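PDB 3HZH: chemotaxis operon protein (CheX) from Borrelia burgdorferi, which probably dephosphorylates the phosphorylated form of a CheY response regulator, as other CheX phosphatases do, thereby ending its signal to the flagellar motor. Local coordinates for residues Tyr16-Pro19 with Phe20-Ala24; Leu105-Val108 with Gly109-Ile112. All coordinates share one frame; numbering follows the deposited sequence.

Overall arrangement
Each interaction is a run of about two helical turns, and both helices lie against the antiparallel sheet of this CheX fold. Interaction 1 (16-24) takes in the start of helix 17-31 and the residue that precedes it; interaction 2 (105-112) lies midway along helix 97-118. Their centres are 15 Å apart, but the two meet: Ala-23 CB is 3.9 Å from Ile-112 O, and Ala-24 CA is 4.0 Å from Ile-112 CG2. Interaction 2 is the more central and borders the interface with the other protein chain, where Glu-107 reaches that chain and a magnesium ion lies about 4 Å from the side chain of Asn-110. No other chain of the assembly touches interaction 1.

Interaction 1 (Tyr16-Pro19 with Phe20-Ala24); sequences YIEP and FLDAA
The carbonyl of Tyr-16 accepts the amide of Phe-20 (N to O 2.8 Å), the first of four successive i to i+4 backbone hydrogen bonds. Leu-21 N to Ile-17 O measures 3.0 Å and is nearly straight, with 170° at the hydrogen. Asp-22 N to Glu-18 O and Ala-23 N to Pro-19 O complete the series. Pro-19 has no N-H, which costs nothing in the first turn, where amides have no preceding helical carbonyl to pair with.

The carboxylate of Asp-22 faces the Glu-18 carbonyl oxygen. With Asp-22 CG set anti to its carbonyl carbon (chi1 -63°), the group folds back over the preceding turn, and OD2 comes to 2.9 Å from Glu-18 O, an approach of two acceptors and not a hydrogen bond. The same OD2 is 3.3 Å from Glu-18 CG. The Glu-18 chain extends outward, leaving its OE2 4.5 Å from Asp-22 OD2 with the carboxylate planes 32° apart. These like charges sit near the helix N-terminus, whose dipole may offset some of their repulsion.

The apolar side-chain contact is Ile-17 CG2 to Leu-21 CD1, at 4.3 Å. Side-chain carbons also make van der Waals contact with carbonyl oxygens of the previous turn: Leu-21 CG lies 3.4 Å from Ile-17 O, and Phe-20 CB 3.2 Å from Tyr-16 O. The Phe-20 ring then leads away toward Val-164, Ile-166 and Val-152 on the sheet. Tyr-16 also packs on Ile-166 and Ile-168, and Pro-19 and Ala-23 pack on Phe-116 of helix 97-118.

Taken together, these are the first two turns of an amphipathic alpha-helix, with acidic residues outward and Tyr-16, Phe-20 and Ala-23 directed into the helix-on-antiparallel-sheet core of the fold.

Interaction 2 (Leu105-Val108 with Gly109-Ile112); sequences LTEV and GNII
The Glu-107 carboxylate and the Asn-110 amide run alongside each other in the same direction, their planes tilted 27° from one another. Ile-111 CD1 lies to one face of the carboxylate, offset toward CG and 4.1 Å from Glu-107 CD, and Asn-110 sits beside the OE1 oxygen, its CB 3.7 Å from Glu-107 OE1. This Glu-x-x-Asn pairing on a helix probably corresponds to the signature of CheC and CheX phosphatases. Consistent with that, Glu-107 OE2 reaches beyond this helix to the neighbouring protein chain, where a basic side chain of that chain forms a salt bridge with it and a polar one a hydrogen bond; Asn-110 packs on a modified side chain of the same chain.

The first torsion of Glu-107, with CG anti to the backbone N (chi1 176°), sets CG 3.7 Å from Ile-111 CD1, and a bend at chi2 (75°) brings the carboxylate round to Asn-110.

The backbone beneath is regular helix: Gly-109, Asn-110, Ile-111 and Ile-112 each donate to the carbonyl four residues earlier. On the side facing the core, Val-108 and Ile-112 lie alongside one another, CG1 of Val-108 being 4.0 Å from CD1 of Ile-112; Leu-28 and Val-27 of helix 17-31 pack against them. The tightest side-chain approach is Ile-111 CG1 to Glu-107 O, 3.0 Å.

Interaction 1 (Tyr16-Pro19 with Phe20-Ala24)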
ATOM      1  N   TYR B  16      14.876  -2.043  16.032  1.00 44.01           N
ATOM      2  CA  TYR B  16      14.263  -1.967  14.710  1.00 38.51           C
ATOM      3  C   TYR B  16      15.134  -2.426  13.540  1.00 35.32           C
ATOM      4  O   TYR B  16      14.627  -2.656  12.441  1.00 32.46           O
ATOM      5  CB  TYR B  16      13.850  -0.531  14.434  1.00 36.69           C
ATOM      6  CG  TYR B  16      15.047   0.381  14.354  1.00 38.73           C
ATOM      7  CD1 TYR B  16      15.703   0.806  15.512  1.00 40.05           C
ATOM      8  CD2 TYR B  16      15.574   0.763  13.120  1.00 38.12           C
ATOM      9  CE1 TYR B  16      16.853   1.586  15.440  1.00 38.84           C
ATOM     10  CE2 TYR B  16      16.724   1.540  13.039  1.00 39.19           C
ATOM     11  CZ  TYR B  16      17.356   1.948  14.201  1.00 39.40           C
ATOM     12  OH  TYR B  16      18.500   2.714  14.133  1.00 41.71           O
ATOM     13  N   ILE B  17      16.438  -2.536  13.761  1.00 33.80           N
ATOM     14  CA  ILE B  17      17.348  -2.936  12.691  1.00 32.08           C
ATOM     15  C   ILE B  17      16.940  -4.220  11.973  1.00 31.23           C
ATOM     16  O   ILE B  17      16.800  -4.233  10.750  1.00 29.79           O
ATOM     17  CB  ILE B  17      18.796  -3.086  13.209  1.00 30.74           C
ATOM     18  CG1 ILE B  17      19.302  -1.740  13.729  1.00 32.35           C
ATOM     19  CG2 ILE B  17      19.708  -3.549  12.082  1.00 34.15           C
ATOM     20  CD1 ILE B  17      19.391  -0.652  12.654  1.00 33.28           C
ATOM     21  N   GLU B  18      16.748  -5.303  12.716  1.00 31.21           N
ATOM     22  CA  GLU B  18      16.374  -6.558  12.082  1.00 30.79           C
ATOM     23  C   GLU B  18      14.982  -6.481  11.465  1.00 29.07           C
ATOM     24  O   GLU B  18      14.777  -6.941  10.347  1.00 27.05           O
ATOM     25  CB  GLU B  18      16.494  -7.710  13.081  1.00 33.13           C
ATOM     26  CG  GLU B  18      16.186  -9.073  12.502  1.00 36.03           C
ATOM     27  CD  GLU B  18      16.728 -10.178  13.385  1.00 39.55           C
ATOM     28  OE1 GLU B  18      16.646 -10.015  14.617  1.00 41.06           O
ATOM     29  OE2 GLU B  18      17.220 -11.201  12.862  1.00 36.63           O
ATOM     30  N   PRO B  19      13.997  -5.922  12.193  1.00 29.31           N
ATOM     31  CA  PRO B  19      12.647  -5.811  11.630  1.00 28.69           C
ATOM     32  C   PRO B  19      12.699  -5.037  10.305  1.00 26.50           C
ATOM     33  O   PRO B  19      12.059  -5.417   9.324  1.00 26.49           O
ATOM     34  CB  PRO B  19      11.896  -5.051  12.721  1.00 29.36           C
ATOM     35  CG  PRO B  19      12.561  -5.588  13.977  1.00 30.64           C
ATOM     36  CD  PRO B  19      14.012  -5.396  13.567  1.00 29.82           C
ATOM     37  N   PHE B  20      13.480  -3.963  10.279  1.00 24.14           N
ATOM     38  CA  PHE B  20      13.620  -3.149   9.072  1.00 27.16           C
ATOM     39  C   PHE B  20      14.210  -3.934   7.895  1.00 25.36           C
ATOM     40  O   PHE B  20      13.655  -3.920   6.796  1.00 24.94           O
ATOM     41  CB  PHE B  20      14.499  -1.930   9.345  1.00 28.91           C
ATOM     42  CG  PHE B  20      14.723  -1.070   8.136  1.00 31.71           C
ATOM     43  CD1 PHE B  20      13.667  -0.387   7.543  1.00 31.48           C
ATOM     44  CD2 PHE B  20      15.993  -0.962   7.571  1.00 33.90           C
ATOM     45  CE1 PHE B  20      13.869   0.389   6.404  1.00 34.20           C
ATOM     46  CE2 PHE B  20      16.205  -0.187   6.431  1.00 33.13           C
ATOM     47  CZ  PHE B  20      15.140   0.489   5.849  1.00 32.49           C
ATOM     48  N   LEU B  21      15.341  -4.603   8.120  1.00 24.08           N
ATOM     49  CA  LEU B  21      15.975  -5.385   7.068  1.00 23.61           C
ATOM     50  C   LEU B  21      15.026  -6.473   6.569  1.00 24.40           C
ATOM     51  O   LEU B  21      14.916  -6.700   5.361  1.00 25.02           O
ATOM     52  CB  LEU B  21      17.284  -6.015   7.563  1.00 26.89           C
ATOM     53  CG  LEU B  21      18.445  -5.069   7.888  1.00 27.29           C
ATOM     54  CD1 LEU B  21      19.630  -5.863   8.438  1.00 30.57           C
ATOM     55  CD2 LEU B  21      18.855  -4.314   6.632  1.00 30.74           C
ATOM     56  N   ASP B  22      14.332  -7.136   7.488  1.00 23.95           N
ATOM     57  CA  ASP B  22      13.390  -8.182   7.099  1.00 24.69           C
ATOM     58  C   ASP B  22      12.231  -7.624   6.268  1.00 25.20           C
ATOM     59  O   ASP B  22      11.821  -8.218   5.268  1.00 21.25           O
ATOM     60  CB  ASP B  22      12.806  -8.893   8.328  1.00 29.86           C
ATOM     61  CG  ASP B  22      13.859  -9.631   9.146  1.00 35.89           C
ATOM     62  OD1 ASP B  22      14.800 -10.194   8.551  1.00 36.44           O
ATOM     63  OD2 ASP B  22      13.728  -9.672  10.387  1.00 39.21           O
ATOM     64  N   ALA B  23      11.698  -6.480   6.684  1.00 24.88           N
ATOM     65  CA  ALA B  23      10.579  -5.882   5.961  1.00 24.26           C
ATOM     66  C   ALA B  23      10.979  -5.406   4.564  1.00 23.67           C
ATOM     67  O   ALA B  23      10.279  -5.671   3.594  1.00 24.96           O
ATOM     68  CB  ALA B  23       9.996  -4.724   6.762  1.00 24.60           C
ATOM     69  N   ALA B  24      12.104  -4.713   4.463  1.00 23.83           N
ATOM     70  CA  ALA B  24      12.555  -4.204   3.173  1.00 24.93           C
ATOM     71  C   ALA B  24      12.828  -5.319   2.169  1.00 25.21           C
ATOM     72  O   ALA B  24      12.319  -5.290   1.046  1.00 23.97           O
ATOM     73  CB  ALA B  24      13.805  -3.354   3.355  1.00 23.01           C
TER

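Interaction 2 (Leu105-Val108 with Gly109-Ile112)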
ATOM      1  N   LEU B 105       5.774   3.391  -6.947  1.00 22.22           N
ATOM      2  CA  LEU B 105       6.901   3.423  -6.014  1.00 23.05           C
ATOM      3  C   LEU B 105       6.500   3.870  -4.606  1.00 24.82           C
ATOM      4  O   LEU B 105       7.011   3.330  -3.614  1.00 23.39           O
ATOM      5  CB  LEU B 105       8.016   4.322  -6.555  1.00 24.73           C
ATOM      6  CG  LEU B 105       8.565   3.927  -7.929  1.00 28.82           C
ATOM      7  CD1 LEU B 105       9.756   4.814  -8.273  1.00 30.64           C
ATOM      8  CD2 LEU B 105       8.971   2.462  -7.919  1.00 28.61           C
ATOM      9  N   THR B 106       5.596   4.845  -4.500  1.00 23.65           N
ATOM     10  CA  THR B 106       5.163   5.285  -3.174  1.00 24.04           C
ATOM     11  C   THR B 106       4.411   4.152  -2.483  1.00 24.00           C
ATOM     12  O   THR B 106       4.492   4.009  -1.267  1.00 24.29           O
ATOM     13  CB  THR B 106       4.246   6.549  -3.219  1.00 25.63           C
ATOM     14  OG1 THR B 106       3.103   6.301  -4.053  1.00 25.02           O
ATOM     15  CG2 THR B 106       5.021   7.756  -3.739  1.00 27.11           C
ATOM     16  N   GLU B 107       3.691   3.334  -3.250  1.00 22.30           N
ATOM     17  CA  GLU B 107       2.956   2.218  -2.654  1.00 22.81           C
ATOM     18  C   GLU B 107       3.947   1.164  -2.165  1.00 21.86           C
ATOM     19  O   GLU B 107       3.695   0.485  -1.166  1.00 20.38           O
ATOM     20  CB  GLU B 107       1.973   1.586  -3.657  1.00 23.87           C
ATOM     21  CG  GLU B 107       1.261   0.353  -3.117  1.00 23.71           C
ATOM     22  CD  GLU B 107       0.171   0.663  -2.103  1.00 27.85           C
ATOM     23  OE1 GLU B 107       0.314   1.645  -1.347  1.00 27.29           O
ATOM     24  OE2 GLU B 107      -0.822  -0.098  -2.040  1.00 25.49           O
ATOM     25  N   VAL B 108       5.067   1.014  -2.869  1.00 20.43           N
ATOM     26  CA  VAL B 108       6.084   0.063  -2.430  1.00 21.60           C
ATOM     27  C   VAL B 108       6.592   0.561  -1.072  1.00 22.82           C
ATOM     28  O   VAL B 108       6.776  -0.224  -0.142  1.00 21.70           O
ATOM     29  CB  VAL B 108       7.290  -0.018  -3.411  1.00 20.93           C
ATOM     30  CG1 VAL B 108       8.423  -0.820  -2.776  1.00 18.86           C
ATOM     31  CG2 VAL B 108       6.864  -0.693  -4.735  1.00 21.34           C
ATOM     32  N   GLY B 109       6.809   1.870  -0.971  1.00 23.38           N
ATOM     33  CA  GLY B 109       7.290   2.464   0.271  1.00 24.72           C
ATOM     34  C   GLY B 109       6.297   2.242   1.398  1.00 24.77           C
ATOM     35  O   GLY B 109       6.667   1.855   2.511  1.00 24.30           O
ATOM     36  N   ASN B 110       5.029   2.492   1.092  1.00 22.36           N
ATOM     37  CA  ASN B 110       3.940   2.310   2.037  1.00 22.29           C
ATOM     38  C   ASN B 110       3.883   0.871   2.564  1.00 22.50           C
ATOM     39  O   ASN B 110       3.651   0.634   3.762  1.00 21.55           O
ATOM     40  CB  ASN B 110       2.611   2.657   1.356  1.00 22.46           C
ATOM     41  CG  ASN B 110       1.418   2.348   2.233  1.00 24.39           C
ATOM     42  OD1 ASN B 110       0.462   1.704   1.780  1.00 22.08           O
ATOM     43  ND2 ASN B 110       1.445   2.813   3.469  1.00 23.96           N
ATOM     44  N   ILE B 111       4.104  -0.093   1.678  1.00 20.94           N
ATOM     45  CA  ILE B 111       4.042  -1.488   2.091  1.00 22.43           C
ATOM     46  C   ILE B 111       5.246  -1.885   2.937  1.00 22.58           C
ATOM     47  O   ILE B 111       5.096  -2.610   3.922  1.00 21.33           O
ATOM     48  CB  ILE B 111       3.863  -2.404   0.857  1.00 25.02           C
ATOM     49  CG1 ILE B 111       2.553  -2.011   0.152  1.00 22.95           C
ATOM     50  CG2 ILE B 111       3.811  -3.880   1.281  1.00 23.11           C
ATOM     51  CD1 ILE B 111       2.319  -2.686  -1.194  1.00 23.59           C
ATOM     52  N   ILE B 112       6.436  -1.407   2.571  1.00 22.38           N
ATOM     53  CA  ILE B 112       7.629  -1.710   3.358  1.00 20.42           C
ATOM     54  C   ILE B 112       7.427  -1.113   4.755  1.00 22.29           C
ATOM     55  O   ILE B 112       7.549  -1.809   5.758  1.00 21.34           O
ATOM     56  CB  ILE B 112       8.905  -1.094   2.737  1.00 21.89           C
ATOM     57  CG1 ILE B 112       9.238  -1.800   1.413  1.00 21.01           C
ATOM     58  CG2 ILE B 112      10.060  -1.186   3.725  1.00 19.45           C
ATOM     59  CD1 ILE B 112      10.436  -1.196   0.654  1.00 20.50           C
TER